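Side-chain contacts in malonyl coenzyme A-acyl carrier protein transacylase (PDB 2H1Y), which probably transfers malonyl groups from coenzyme A to holo-acyl carrier protein, yielding malonyl-[ACP] and free coenzyme A: residues K67-T72 with M132-C137; K57-E62 with Q73-L78; N88-G93 with E312-L317; S32-H37 with E42-A47. All coordinates share one frame; numbering follows the deposited sequence.

Contact 1. Residues K67-T72 with M132-C137; sequences KESAYT and MMQEAC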
loop_
_atom_site.group_PDB
_atom_site.type_symbol
_atom_site.label_atom_id
_atom_site.label_comp_id
_atom_site.label_asym_id
_atom_site.label_seq_id
_atom_site.Cartn_x
_atom_site.Cartn_y
_atom_site.Cartn_z
ATOM N N LYS A 67 -8.228 4.548 -12.874
ATOM C CA LYS A 67 -9.197 3.721 -12.155
ATOM C C LYS A 67 -8.819 2.248 -12.142
ATOM O O LYS A 67 -9.266 1.510 -11.271
ATOM C CB LYS A 67 -10.591 3.891 -12.756
ATOM C CG LYS A 67 -11.371 5.017 -12.106
ATOM C CD LYS A 67 -12.436 5.589 -13.043
ATOM C CE LYS A 67 -12.899 6.976 -12.575
ATOM N NZ LYS A 67 -13.092 7.039 -11.082
ATOM N N GLU A 68 -8.011 1.821 -13.110
ATOM C CA GLU A 68 -7.599 0.429 -13.194
ATOM C C GLU A 68 -6.456 0.113 -12.232
ATOM O O GLU A 68 -5.494 0.872 -12.142
ATOM C CB GLU A 68 -7.221 0.043 -14.637
ATOM C CG GLU A 68 -8.396 -0.078 -15.632
ATOM C CD GLU A 68 -9.734 -0.424 -14.959
ATOM O OE1 GLU A 68 -10.397 0.502 -14.431
ATOM O OE2 GLU A 68 -10.121 -1.613 -14.956
ATOM N N SER A 69 -6.585 -1.010 -11.516
ATOM C CA SER A 69 -5.514 -1.544 -10.668
ATOM C C SER A 69 -4.156 -1.488 -11.366
ATOM O O SER A 69 -3.153 -1.194 -10.734
ATOM C CB SER A 69 -5.808 -2.989 -10.231
ATOM O OG SER A 69 -6.895 -3.063 -9.315
ATOM N N ALA A 70 -4.128 -1.744 -12.672
ATOM C CA ALA A 70 -2.866 -1.741 -13.406
ATOM C C ALA A 70 -2.215 -0.353 -13.463
ATOM O O ALA A 70 -0.996 -0.244 -13.628
ATOM C CB ALA A 70 -3.044 -2.314 -14.800
ATOM N N TYR A 71 -3.015 0.704 -13.330
ATOM C CA TYR A 71 -2.440 2.053 -13.342
ATOM C C TYR A 71 -2.444 2.751 -11.991
ATOM O O TYR A 71 -1.591 3.622 -11.719
ATOM C CB TYR A 71 -3.012 2.908 -14.485
ATOM C CG TYR A 71 -2.688 2.272 -15.818
ATOM C CD1 TYR A 71 -1.452 2.483 -16.433
ATOM C CD2 TYR A 71 -3.584 1.386 -16.424
ATOM C CE1 TYR A 71 -1.139 1.871 -17.644
ATOM C CE2 TYR A 71 -3.283 0.768 -17.633
ATOM C CZ TYR A 71 -2.061 1.017 -18.236
ATOM O OH TYR A 71 -1.767 0.408 -19.442
ATOM N N THR A 72 -3.368 2.339 -11.132
ATOM C CA THR A 72 -3.382 2.799 -9.750
ATOM C C THR A 72 -2.115 2.391 -8.989
ATOM O O THR A 72 -1.411 3.248 -8.414
ATOM C CB THR A 72 -4.568 2.246 -9.041
ATOM O OG1 THR A 72 -5.721 2.592 -9.787
ATOM C CG2 THR A 72 -4.681 2.866 -7.682
ATOM N N MET A 132 -2.363 -8.476 -13.262
ATOM C CA MET A 132 -2.597 -9.863 -12.879
ATOM C C MET A 132 -3.743 -10.029 -11.873
ATOM O O MET A 132 -4.486 -11.009 -11.915
ATOM C CB MET A 132 -1.314 -10.502 -12.377
ATOM C CG MET A 132 -0.232 -10.590 -13.429
ATOM S SD MET A 132 1.287 -11.214 -12.710
ATOM C CE MET A 132 2.382 -11.264 -14.138
ATOM N N MET A 133 -3.899 -9.055 -10.991
ATOM C CA MET A 133 -5.052 -9.037 -10.086
ATOM C C MET A 133 -6.362 -8.878 -10.871
ATOM O O MET A 133 -7.371 -9.523 -10.551
ATOM C CB MET A 133 -4.906 -7.947 -9.009
ATOM C CG MET A 133 -3.977 -8.326 -7.854
ATOM S SD MET A 133 -3.666 -7.044 -6.602
ATOM C CE MET A 133 -5.343 -6.521 -6.216
ATOM N N GLN A 134 -6.338 -8.044 -11.908
ATOM C CA GLN A 134 -7.526 -7.832 -12.732
ATOM C C GLN A 134 -7.843 -9.057 -13.566
ATOM O O GLN A 134 -8.994 -9.466 -13.652
ATOM C CB GLN A 134 -7.373 -6.604 -13.629
ATOM C CG GLN A 134 -7.151 -5.314 -12.856
ATOM C CD GLN A 134 -7.332 -4.071 -13.722
ATOM O OE1 GLN A 134 -8.445 -3.523 -13.815
ATOM N NE2 GLN A 134 -6.234 -3.608 -14.350
ATOM N N GLU A 135 -6.813 -9.636 -14.172
ATOM C CA GLU A 135 -6.976 -10.838 -14.988
ATOM C C GLU A 135 -7.471 -12.015 -14.159
ATOM O O GLU A 135 -8.410 -12.707 -14.565
ATOM C CB GLU A 135 -5.668 -11.209 -15.665
ATOM C CG GLU A 135 -5.181 -10.202 -16.724
ATOM C CD GLU A 135 -3.730 -10.451 -17.143
ATOM O OE1 GLU A 135 -3.083 -11.406 -16.629
ATOM O OE2 GLU A 135 -3.234 -9.680 -17.988
ATOM N N ALA A 136 -6.854 -12.227 -12.997
ATOM C CA ALA A 136 -7.208 -13.353 -12.146
ATOM C C ALA A 136 -8.628 -13.242 -11.655
ATOM O O ALA A 136 -9.237 -14.258 -11.323
ATOM C CB ALA A 136 -6.271 -13.464 -10.969
ATOM N N CYS A 137 -9.156 -12.018 -11.600
ATOM C CA CYS A 137 -10.511 -11.797 -11.074
ATOM C C CYS A 137 -11.598 -11.609 -12.142
ATOM O O CYS A 137 -12.789 -11.697 -11.841
ATOM C CB CYS A 137 -10.531 -10.629 -10.071
ATOM S SG CYS A 137 -9.710 -10.968 -8.505
#
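Gln134 reaches out from one helix and lays its amide across the first turn of another, where Glu68, Ser69 and Ala70 receive it. Its CG stands beside the backbone N (chi1 -60°) and the chain runs on extended (chi2 -166°), which carries the amide straight to the opposite segment. This one residue supplies most of the surface on the 132-137 side.

The stem of the glutamine rests alongside Ser69, with Gln134 CG 3.8 Å from Ser69 CB. Beyond that, Gln134 CD sits 3.8 Å from Ser69 N, so the amide lies close to the backbone at the start of the helix. Glu68 meets the amide end of the glutamine; its chain, bent at chi2, crosses it at about a right angle, leaving carboxylate and amide planes 46° apart. Glu68 OE2 comes within 2.8 Å of the amide atom modelled as Gln134 OE1, and Ala70 CB lies 3.5 Å from the other, modelled as Gln134 NE2. The rotation of that amide is doubtful, so the identity of both atoms and their bonding stay open.

Glu68 occupies the N-cap position. Its carbonyl O accepts from the backbone N-H groups of Tyr71 and Thr72, in the first turn of the helix. Ser69 OG turns to Gln22, in the GQGSQ sequence characteristic of this transacylase family.

In the fold, the contact joins the N-terminal end of helix 69-90 to the last turns of helix 119-137. Tyr71 also meets His127 of that helix edge-to-face, and Met133 touches Ser209 in a loop.

Contact 2. Residues K57-E62 with Q73-L78; sequences KTLFEE and QPAIYL
Leu59 drives both of its methyl groups into the side of helix 69-90, touching Ala75 and Leu78. Within the acyl transferase domain of the FabD family, these are two consecutive helices, short 55-60 and long 69-90, joined by a loop and packed at an angle, Leu59 facing Ala75 with CA atoms 7.1 Å apart.

The tight part is small and wholly apolar. Leu59 CD2 presses on Ala75 CB at 3.4 Å, a close approach that the short alanine side chain permits. With CG beside the backbone N (chi1 -51°), the leucine sends CD2 to Ala75, while CD1 reaches Leu78 and also lies near Ala75. Ala75 has further cover from Met29 and Leu66, and Phe44 of helix 38-51 packs on Leu59 and Leu78 together. Pro74 has no N-H to give to the preceding turn, and the long helix kinks there, just before the packed turn begins.

The other side is different in character. Lys57, Glu61 and Glu62 are exposed and stay far from the partner helix. The short helix ends here: Phe60 N and Glu61 N make only weak bonds to Lys57 O, and Glu61 then leaves helical geometry. On the far face of the long helix, Gln73 bonds to Gln22 and Arg129 and touches Leu105, part of the GHSLG sequence that in this family forms the nucleophile elbow.

Leu59 CD1 meets Leu78 CD1 methyl to methyl, 3.9 Å apart.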
loop_
_atom_site.group_PDB
_atom_site.type_symbol
_atom_site.label_atom_id
_atom_site.label_comp_id
_atom_site.label_asym_id
_atom_site.label_seq_id
_atom_site.Cartn_x
_atom_site.Cartn_y
_atom_site.Cartn_z
ATOM N N LYS A 57 -0.824 13.143 -17.266
ATOM C CA LYS A 57 -2.242 13.290 -17.506
ATOM C C LYS A 57 -3.029 12.238 -16.732
ATOM O O LYS A 57 -4.104 12.517 -16.184
ATOM C CB LYS A 57 -2.517 13.256 -19.017
ATOM C CG LYS A 57 -2.186 14.621 -19.716
ATOM C CD LYS A 57 -1.502 14.492 -21.096
ATOM C CE LYS A 57 -2.479 14.156 -22.224
ATOM N NZ LYS A 57 -3.042 12.763 -22.097
ATOM N N THR A 58 -2.457 11.041 -16.640
ATOM C CA THR A 58 -3.069 9.965 -15.874
ATOM C C THR A 58 -3.193 10.295 -14.385
ATOM O O THR A 58 -4.138 9.861 -13.744
ATOM C CB THR A 58 -2.346 8.631 -16.097
ATOM O OG1 THR A 58 -2.079 8.490 -17.500
ATOM C CG2 THR A 58 -3.211 7.458 -15.638
ATOM N N LEU A 59 -2.272 11.088 -13.845
ATOM C CA LEU A 59 -2.392 11.489 -12.445
ATOM C C LEU A 59 -3.112 12.813 -12.189
ATOM O O LEU A 59 -3.667 13.008 -11.107
ATOM C CB LEU A 59 -1.034 11.456 -11.720
ATOM C CG LEU A 59 -0.131 10.213 -11.784
ATOM C CD1 LEU A 59 0.688 10.104 -10.529
ATOM C CD2 LEU A 59 -0.887 8.926 -12.020
ATOM N N PHE A 60 -3.109 13.721 -13.167
ATOM C CA PHE A 60 -3.544 15.115 -12.905
ATOM C C PHE A 60 -4.984 15.495 -13.290
ATOM O O PHE A 60 -5.634 16.267 -12.583
ATOM C CB PHE A 60 -2.572 16.135 -13.511
ATOM C CG PHE A 60 -1.144 16.010 -13.022
ATOM C CD1 PHE A 60 -0.102 16.581 -13.758
ATOM C CD2 PHE A 60 -0.837 15.326 -11.836
ATOM C CE1 PHE A 60 1.213 16.482 -13.332
ATOM C CE2 PHE A 60 0.477 15.220 -11.404
ATOM C CZ PHE A 60 1.508 15.801 -12.152
ATOM N N GLU A 61 -5.461 14.957 -14.406
ATOM C CA GLU A 61 -6.781 15.284 -14.933
ATOM C C GLU A 61 -7.665 14.032 -15.025
ATOM O O GLU A 61 -7.159 12.926 -15.257
ATOM C CB GLU A 61 -6.635 15.972 -16.305
ATOM C CG GLU A 61 -5.773 15.213 -17.324
ATOM C CD GLU A 61 -5.126 16.114 -18.383
ATOM O OE1 GLU A 61 -4.512 17.153 -18.009
ATOM O OE2 GLU A 61 -5.207 15.757 -19.594
ATOM N N GLU A 62 -8.974 14.208 -14.830
ATOM C CA GLU A 62 -9.940 13.099 -14.883
ATOM C C GLU A 62 -9.713 12.270 -16.147
ATOM O O GLU A 62 -9.645 12.841 -17.238
ATOM C CB GLU A 62 -11.376 13.633 -14.854
ATOM C CG GLU A 62 -11.559 14.843 -13.950
ATOM C CD GLU A 62 -12.786 14.750 -13.060
ATOM O OE1 GLU A 62 -13.693 15.601 -13.217
ATOM O OE2 GLU A 62 -12.844 13.838 -12.205
ATOM N N GLN A 73 -1.831 1.084 -9.009
ATOM C CA GLN A 73 -0.694 0.542 -8.277
ATOM C C GLN A 73 0.636 1.275 -8.618
ATOM O O GLN A 73 1.318 1.753 -7.709
ATOM C CB GLN A 73 -0.650 -0.985 -8.400
ATOM C CG GLN A 73 -1.920 -1.653 -7.810
ATOM C CD GLN A 73 -1.774 -3.155 -7.501
ATOM O OE1 GLN A 73 -0.676 -3.705 -7.468
ATOM N NE2 GLN A 73 -2.895 -3.809 -7.247
ATOM N N PRO A 74 0.983 1.425 -9.913
ATOM C CA PRO A 74 2.187 2.208 -10.213
ATOM C C PRO A 74 2.083 3.718 -9.999
ATOM O O PRO A 74 3.114 4.375 -9.836
ATOM C CB PRO A 74 2.458 1.896 -11.685
ATOM C CG PRO A 74 1.149 1.557 -12.244
ATOM C CD PRO A 74 0.383 0.877 -11.142
ATOM N N ALA A 75 0.880 4.278 -9.973
ATOM C CA ALA A 75 0.745 5.714 -9.698
ATOM C C ALA A 75 1.066 5.990 -8.232
ATOM O O ALA A 75 1.815 6.928 -7.902
ATOM C CB ALA A 75 -0.651 6.187 -10.024
ATOM N N ILE A 76 0.500 5.161 -7.350
ATOM C CA ILE A 76 0.774 5.274 -5.921
ATOM C C ILE A 76 2.279 5.071 -5.722
ATOM O O ILE A 76 2.942 5.889 -5.077
ATOM C CB ILE A 76 -0.085 4.294 -5.094
ATOM C CG1 ILE A 76 -1.565 4.611 -5.288
ATOM C CG2 ILE A 76 0.282 4.358 -3.621
ATOM C CD1 ILE A 76 -2.512 3.577 -4.748
ATOM N N TYR A 77 2.843 4.018 -6.321
ATOM C CA TYR A 77 4.299 3.850 -6.196
ATOM C C TYR A 77 5.038 5.126 -6.606
ATOM O O TYR A 77 5.992 5.545 -5.939
ATOM C CB TYR A 77 4.832 2.649 -6.982
ATOM C CG TYR A 77 6.365 2.615 -7.080
ATOM C CD1 TYR A 77 7.166 2.312 -5.963
ATOM C CD2 TYR A 77 7.008 2.910 -8.287
ATOM C CE1 TYR A 77 8.558 2.298 -6.058
ATOM C CE2 TYR A 77 8.388 2.895 -8.395
ATOM C CZ TYR A 77 9.161 2.595 -7.288
ATOM O OH TYR A 77 10.536 2.572 -7.442
ATOM N N LEU A 78 4.583 5.742 -7.692
ATOM C CA LEU A 78 5.268 6.901 -8.249
ATOM C C LEU A 78 5.395 8.037 -7.245
ATOM O O LEU A 78 6.488 8.538 -6.984
ATOM C CB LEU A 78 4.514 7.388 -9.466
ATOM C CG LEU A 78 5.267 7.929 -10.664
ATOM C CD1 LEU A 78 4.242 8.683 -11.494
ATOM C CD2 LEU A 78 6.492 8.809 -10.278
#

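Contact 3. Residues N88-G93 with E312-L317; sequences NKQANG and EAIEFL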
loop_
_atom_site.group_PDB
_atom_site.type_symbol
_atom_site.label_atom_id
_atom_site.label_comp_id
_atom_site.label_asym_id
_atom_site.label_seq_id
_atom_site.Cartn_x
_atom_site.Cartn_y
_atom_site.Cartn_z
ATOM N N ASN A 88 14.616 12.332 1.276
ATOM C CA ASN A 88 15.976 11.790 1.383
ATOM C C ASN A 88 17.113 12.748 0.985
ATOM O O ASN A 88 18.168 12.753 1.604
ATOM C CB ASN A 88 16.095 10.518 0.545
ATOM C CG ASN A 88 17.451 9.824 0.705
ATOM O OD1 ASN A 88 17.794 9.328 1.790
ATOM N ND2 ASN A 88 18.218 9.780 -0.370
ATOM N N LYS A 89 16.895 13.547 -0.047
ATOM C CA LYS A 89 17.922 14.458 -0.563
ATOM C C LYS A 89 18.172 15.656 0.386
ATOM O O LYS A 89 19.196 16.350 0.287
ATOM C CB LYS A 89 17.535 14.891 -1.989
ATOM C CG LYS A 89 18.314 16.032 -2.584
ATOM C CD LYS A 89 17.570 16.626 -3.777
ATOM C CE LYS A 89 18.116 18.031 -4.095
ATOM N NZ LYS A 89 17.201 18.792 -4.989
ATOM N N GLN A 90 17.230 15.868 1.306
ATOM C CA GLN A 90 17.303 16.934 2.305
ATOM C C GLN A 90 17.634 16.415 3.688
ATOM O O GLN A 90 18.057 17.176 4.553
ATOM C CB GLN A 90 15.976 17.688 2.371
ATOM C CG GLN A 90 16.003 19.083 1.789
ATOM C CD GLN A 90 16.367 19.117 0.319
ATOM O OE1 GLN A 90 17.474 18.758 -0.072
ATOM N NE2 GLN A 90 15.434 19.570 -0.505
ATOM N N ALA A 91 17.409 15.133 3.922
ATOM C CA ALA A 91 17.671 14.587 5.252
ATOM C C ALA A 91 19.158 14.644 5.453
ATOM O O ALA A 91 19.921 14.255 4.566
ATOM C CB ALA A 91 17.174 13.145 5.362
ATOM N N ASN A 92 19.585 15.160 6.591
ATOM C CA ASN A 92 20.995 15.093 6.911
ATOM C C ASN A 92 21.410 13.617 6.831
ATOM O O ASN A 92 20.869 12.798 7.556
ATOM C CB ASN A 92 21.254 15.671 8.304
ATOM C CG ASN A 92 22.715 16.027 8.525
ATOM O OD1 ASN A 92 23.578 15.154 8.598
ATOM N ND2 ASN A 92 22.996 17.319 8.639
ATOM N N GLY A 93 22.317 13.272 5.919
ATOM C CA GLY A 93 22.761 11.881 5.761
ATOM C C GLY A 93 21.737 10.914 5.176
ATOM O O GLY A 93 21.882 9.699 5.280
ATOM N N GLU A 312 7.359 20.002 6.078
ATOM C CA GLU A 312 7.112 19.696 7.467
ATOM C C GLU A 312 7.959 18.532 7.977
ATOM O O GLU A 312 8.436 18.564 9.107
ATOM C CB GLU A 312 5.639 19.446 7.715
ATOM C CG GLU A 312 5.338 19.408 9.184
ATOM C CD GLU A 312 3.920 19.026 9.454
ATOM O OE1 GLU A 312 3.695 18.368 10.500
ATOM O OE2 GLU A 312 3.049 19.394 8.622
ATOM N N ALA A 313 8.136 17.509 7.148
ATOM C CA ALA A 313 9.036 16.389 7.457
ATOM C C ALA A 313 10.476 16.849 7.661
ATOM O O ALA A 313 11.105 16.488 8.649
ATOM C CB ALA A 313 8.969 15.342 6.364
ATOM N N ILE A 314 10.986 17.656 6.729
ATOM C CA ILE A 314 12.336 18.217 6.829
ATOM C C ILE A 314 12.559 18.980 8.135
ATOM O O ILE A 314 13.586 18.799 8.772
ATOM C CB ILE A 314 12.685 19.167 5.656
ATOM C CG1 ILE A 314 12.552 18.457 4.311
ATOM C CG2 ILE A 314 14.097 19.687 5.810
ATOM C CD1 ILE A 314 12.567 19.410 3.095
ATOM N N GLU A 315 11.612 19.832 8.527
ATOM C CA GLU A 315 11.739 20.597 9.787
ATOM C C GLU A 315 11.884 19.657 10.952
ATOM O O GLU A 315 12.612 19.941 11.889
ATOM C CB GLU A 315 10.514 21.465 10.062
ATOM C CG GLU A 315 10.188 22.468 8.988
ATOM C CD GLU A 315 8.970 23.323 9.340
ATOM O OE1 GLU A 315 7.954 23.272 8.583
ATOM O OE2 GLU A 315 9.045 24.038 10.377
ATOM N N PHE A 316 11.168 18.542 10.909
ATOM C CA PHE A 316 11.187 17.644 12.042
ATOM C C PHE A 316 12.579 17.049 12.214
ATOM O O PHE A 316 13.105 16.991 13.335
ATOM C CB PHE A 316 10.151 16.531 11.913
ATOM C CG PHE A 316 10.286 15.497 12.976
ATOM C CD1 PHE A 316 9.607 15.626 14.171
ATOM C CD2 PHE A 316 11.149 14.425 12.813
ATOM C CE1 PHE A 316 9.762 14.688 15.172
ATOM C CE2 PHE A 316 11.303 13.486 13.819
ATOM C CZ PHE A 316 10.608 13.623 14.998
ATOM N N LEU A 317 13.157 16.611 11.095
ATOM C CA LEU A 317 14.502 16.055 11.084
ATOM C C LEU A 317 15.553 17.077 11.511
ATOM O O LEU A 317 16.443 16.731 12.273
ATOM C CB LEU A 317 14.846 15.475 9.710
ATOM C CG LEU A 317 14.046 14.303 9.127
ATOM C CD1 LEU A 317 14.608 13.947 7.769
ATOM C CD2 LEU A 317 14.013 13.077 10.032
#
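The flat amide of Gln90 turns away from Ile314, and the two residues meet through aliphatic atoms alone; the modelled rotation of that amide is doubtful.

What does the joining is two apolar touches, made by residues a turn apart on helix 307-320 and by adjacent residues on the other side. Gln90 bends at chi2 (61°), which turns the amide aside and presents its stem. Ile314 CD1 rests against this bend, 3.7 Å from Gln90 CG and 3.9 Å from Gln90 CB. Next along, Leu317 CD1 meets Ala91 CB at 3.6 Å, and also comes within 4.0 Å of Ala91 CA. Ala91 is buried, whereas Gln90 is exposed, so the packing grades from an inner alanine-leucine touch to an outer glutamine-isoleucine one.

Asn88 OD1 bonds to Leu95 N in the loop that follows. Helix 307-320 thus packs beside the C-terminal end of the long helix 69-90, with Leu87 also touching Ala313, Ile314 and Leu317. It lies against strands 279-283 and 301-304 of the mixed sheet, Phe316 reaching Ile279 and Phe281 of the first.

Contact 4. Residues S32-H37 with E42-A47; sequences SFYEGH and ELFERA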
loop_
_atom_site.group_PDB
_atom_site.type_symbol
_atom_site.label_atom_id
_atom_site.label_comp_id
_atom_site.label_asym_id
_atom_site.label_seq_id
_atom_site.Cartn_x
_atom_site.Cartn_y
_atom_site.Cartn_z
ATOM N N SER A 32 1.698 18.823 -6.789
ATOM C CA SER A 32 2.504 19.728 -5.981
ATOM C C SER A 32 3.995 19.430 -6.099
ATOM O O SER A 32 4.802 20.353 -6.276
ATOM C CB SER A 32 2.044 19.684 -4.528
ATOM O OG SER A 32 2.912 20.413 -3.698
ATOM N N PHE A 33 4.357 18.148 -6.026
ATOM C CA PHE A 33 5.757 17.736 -6.168
ATOM C C PHE A 33 6.320 18.174 -7.518
ATOM O O PHE A 33 7.345 18.877 -7.592
ATOM C CB PHE A 33 5.906 16.211 -6.058
ATOM C CG PHE A 33 5.843 15.674 -4.655
ATOM C CD1 PHE A 33 5.334 14.393 -4.421
ATOM C CD2 PHE A 33 6.286 16.428 -3.568
ATOM C CE1 PHE A 33 5.270 13.869 -3.138
ATOM C CE2 PHE A 33 6.230 15.897 -2.260
ATOM C CZ PHE A 33 5.720 14.617 -2.053
ATOM N N TYR A 34 5.629 17.731 -8.570
ATOM C CA TYR A 34 5.967 17.972 -9.964
ATOM C C TYR A 34 6.363 19.408 -10.247
ATOM O O TYR A 34 7.379 19.644 -10.900
ATOM C CB TYR A 34 4.778 17.592 -10.846
ATOM C CG TYR A 34 5.020 17.718 -12.338
ATOM C CD1 TYR A 34 4.555 18.829 -13.058
ATOM C CD2 TYR A 34 5.698 16.717 -13.036
ATOM C CE1 TYR A 34 4.774 18.939 -14.433
ATOM C CE2 TYR A 34 5.913 16.814 -14.404
ATOM C CZ TYR A 34 5.453 17.929 -15.096
ATOM O OH TYR A 34 5.673 18.005 -16.452
ATOM N N GLU A 35 5.558 20.356 -9.755
ATOM C CA GLU A 35 5.769 21.780 -10.021
ATOM C C GLU A 35 6.843 22.426 -9.176
ATOM O O GLU A 35 7.468 23.379 -9.613
ATOM C CB GLU A 35 4.468 22.549 -9.876
ATOM C CG GLU A 35 3.741 22.673 -11.188
ATOM C CD GLU A 35 2.234 22.518 -11.048
ATOM O OE1 GLU A 35 1.723 22.632 -9.903
ATOM O OE2 GLU A 35 1.562 22.283 -12.091
ATOM N N GLY A 36 7.062 21.919 -7.970
ATOM C CA GLY A 36 8.077 22.487 -7.082
ATOM C C GLY A 36 9.491 21.938 -7.265
ATOM O O GLY A 36 10.457 22.531 -6.766
ATOM N N HIS A 37 9.633 20.808 -7.960
ATOM C CA HIS A 37 10.932 20.127 -8.034
ATOM C C HIS A 37 11.213 19.476 -9.386
ATOM O O HIS A 37 10.416 18.670 -9.896
ATOM C CB HIS A 37 11.072 19.089 -6.917
ATOM C CG HIS A 37 10.713 19.605 -5.558
ATOM N ND1 HIS A 37 9.405 19.743 -5.136
ATOM C CD2 HIS A 37 11.487 20.022 -4.529
ATOM C CE1 HIS A 37 9.388 20.212 -3.902
ATOM N NE2 HIS A 37 10.637 20.391 -3.510
ATOM N N GLU A 42 11.391 14.963 -13.582
ATOM C CA GLU A 42 12.184 13.983 -14.289
ATOM C C GLU A 42 11.662 12.552 -14.101
ATOM O O GLU A 42 11.716 11.726 -15.019
ATOM C CB GLU A 42 13.628 14.115 -13.845
ATOM C CG GLU A 42 14.612 13.203 -14.534
ATOM C CD GLU A 42 15.980 13.326 -13.913
ATOM O OE1 GLU A 42 16.740 12.334 -13.935
ATOM O OE2 GLU A 42 16.288 14.412 -13.372
ATOM N N LEU A 43 11.142 12.265 -12.919
ATOM C CA LEU A 43 10.693 10.919 -12.633
ATOM C C LEU A 43 9.361 10.653 -13.319
ATOM O O LEU A 43 9.106 9.536 -13.771
ATOM C CB LEU A 43 10.651 10.649 -11.126
ATOM C CG LEU A 43 12.015 10.657 -10.411
ATOM C CD1 LEU A 43 11.850 11.007 -8.943
ATOM C CD2 LEU A 43 12.795 9.338 -10.569
ATOM N N PHE A 44 8.534 11.686 -13.430
ATOM C CA PHE A 44 7.316 11.597 -14.241
ATOM C C PHE A 44 7.607 11.214 -15.699
ATOM O O PHE A 44 6.925 10.351 -16.264
ATOM C CB PHE A 44 6.485 12.882 -14.156
ATOM C CG PHE A 44 5.425 12.835 -13.104
ATOM C CD1 PHE A 44 5.644 13.395 -11.849
ATOM C CD2 PHE A 44 4.221 12.190 -13.347
ATOM C CE1 PHE A 44 4.672 13.332 -10.875
ATOM C CE2 PHE A 44 3.246 12.120 -12.379
ATOM C CZ PHE A 44 3.466 12.690 -11.141
ATOM N N GLU A 45 8.625 11.846 -16.291
ATOM C CA GLU A 45 9.054 11.531 -17.662
ATOM C C GLU A 45 9.532 10.098 -17.765
ATOM O O GLU A 45 9.016 9.327 -18.582
ATOM C CB GLU A 45 10.143 12.497 -18.142
ATOM C CG GLU A 45 9.772 13.362 -19.357
ATOM C CD GLU A 45 8.504 14.214 -19.181
ATOM O OE1 GLU A 45 8.096 14.845 -20.175
ATOM O OE2 GLU A 45 7.902 14.269 -18.079
ATOM N N ARG A 46 10.501 9.749 -16.918
ATOM C CA ARG A 46 11.009 8.385 -16.828
ATOM C C ARG A 46 9.875 7.369 -16.708
ATOM O O ARG A 46 9.896 6.323 -17.381
ATOM C CB ARG A 46 11.956 8.249 -15.642
ATOM C CG ARG A 46 13.367 8.747 -15.895
ATOM C CD ARG A 46 14.335 7.760 -15.289
ATOM N NE ARG A 46 14.992 8.252 -14.083
ATOM C CZ ARG A 46 15.489 7.477 -13.119
ATOM N NH1 ARG A 46 15.378 6.158 -13.191
ATOM N NH2 ARG A 46 16.081 8.029 -12.065
ATOM N N ALA A 47 8.887 7.692 -15.870
ATOM C CA ALA A 47 7.695 6.870 -15.687
ATOM C C ALA A 47 6.846 6.768 -16.963
ATOM O O ALA A 47 6.491 5.663 -17.382
ATOM C CB ALA A 47 6.849 7.388 -14.501
#
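Tyr34 and Phe44 mark the point where two consecutive helices face each other, their CA atoms 7.8 Å apart. Segment 32-37 is the end of helix 31-36. At His37 the backbone leaves helical geometry (phi -144°, psi 127°), and the same residue stands at the N-cap position of helix 38-51, so one residue makes the corner. Phe33 O lies at the edge of its ring, in the ring plane, and takes a weak hydrogen bond from His37 ND1 at 3.3 Å.

Across the corner the rings form an offset edge-to-face pair, with centroids 5.4 Å apart and planes at 89°. Tyr34 is the edge partner: its CD2 lies 3.5 Å from Phe44 CD1. With CG anti to the main-chain nitrogen, the tyrosine swings out to the second helix, and its CE2 reaches Phe44 CB at 4.0 Å. The tyrosine keeps some exposure, while the phenylalanine is buried.

Lys41 adds a cation-pi contact to Tyr34. Beyond the pair, Phe60 of helix 55-60 meets both rings, edge-to-face with Tyr34. Leu43 packs on Tyr81 and Ile82 of helix 69-90, Ala47 lies against helix 119-137, and His37 touches helix 307-320.

How the contacts relate
From the N terminus, contact 4 comes first, folding helix 31-36 onto helix 38-51 across a tight corner. Contact 2 follows in series and closes the loop between helix 55-60 and the long helix 69-90. Contact 1 crosses it along the chain, since 67-72 falls between the two segments of contact 2 while 132-137 comes much later. Contact 3 makes the longest closure, bringing 312-317 back to the far end of helix 69-90; it crosses contact 1 as well. That helix therefore serves contacts 1, 2 and 3 in turn, with 1 and 3 about 35 Å apart between centres. Contacts 2 and 4 touch, for example through Phe60 and Tyr34, which unites them in one core.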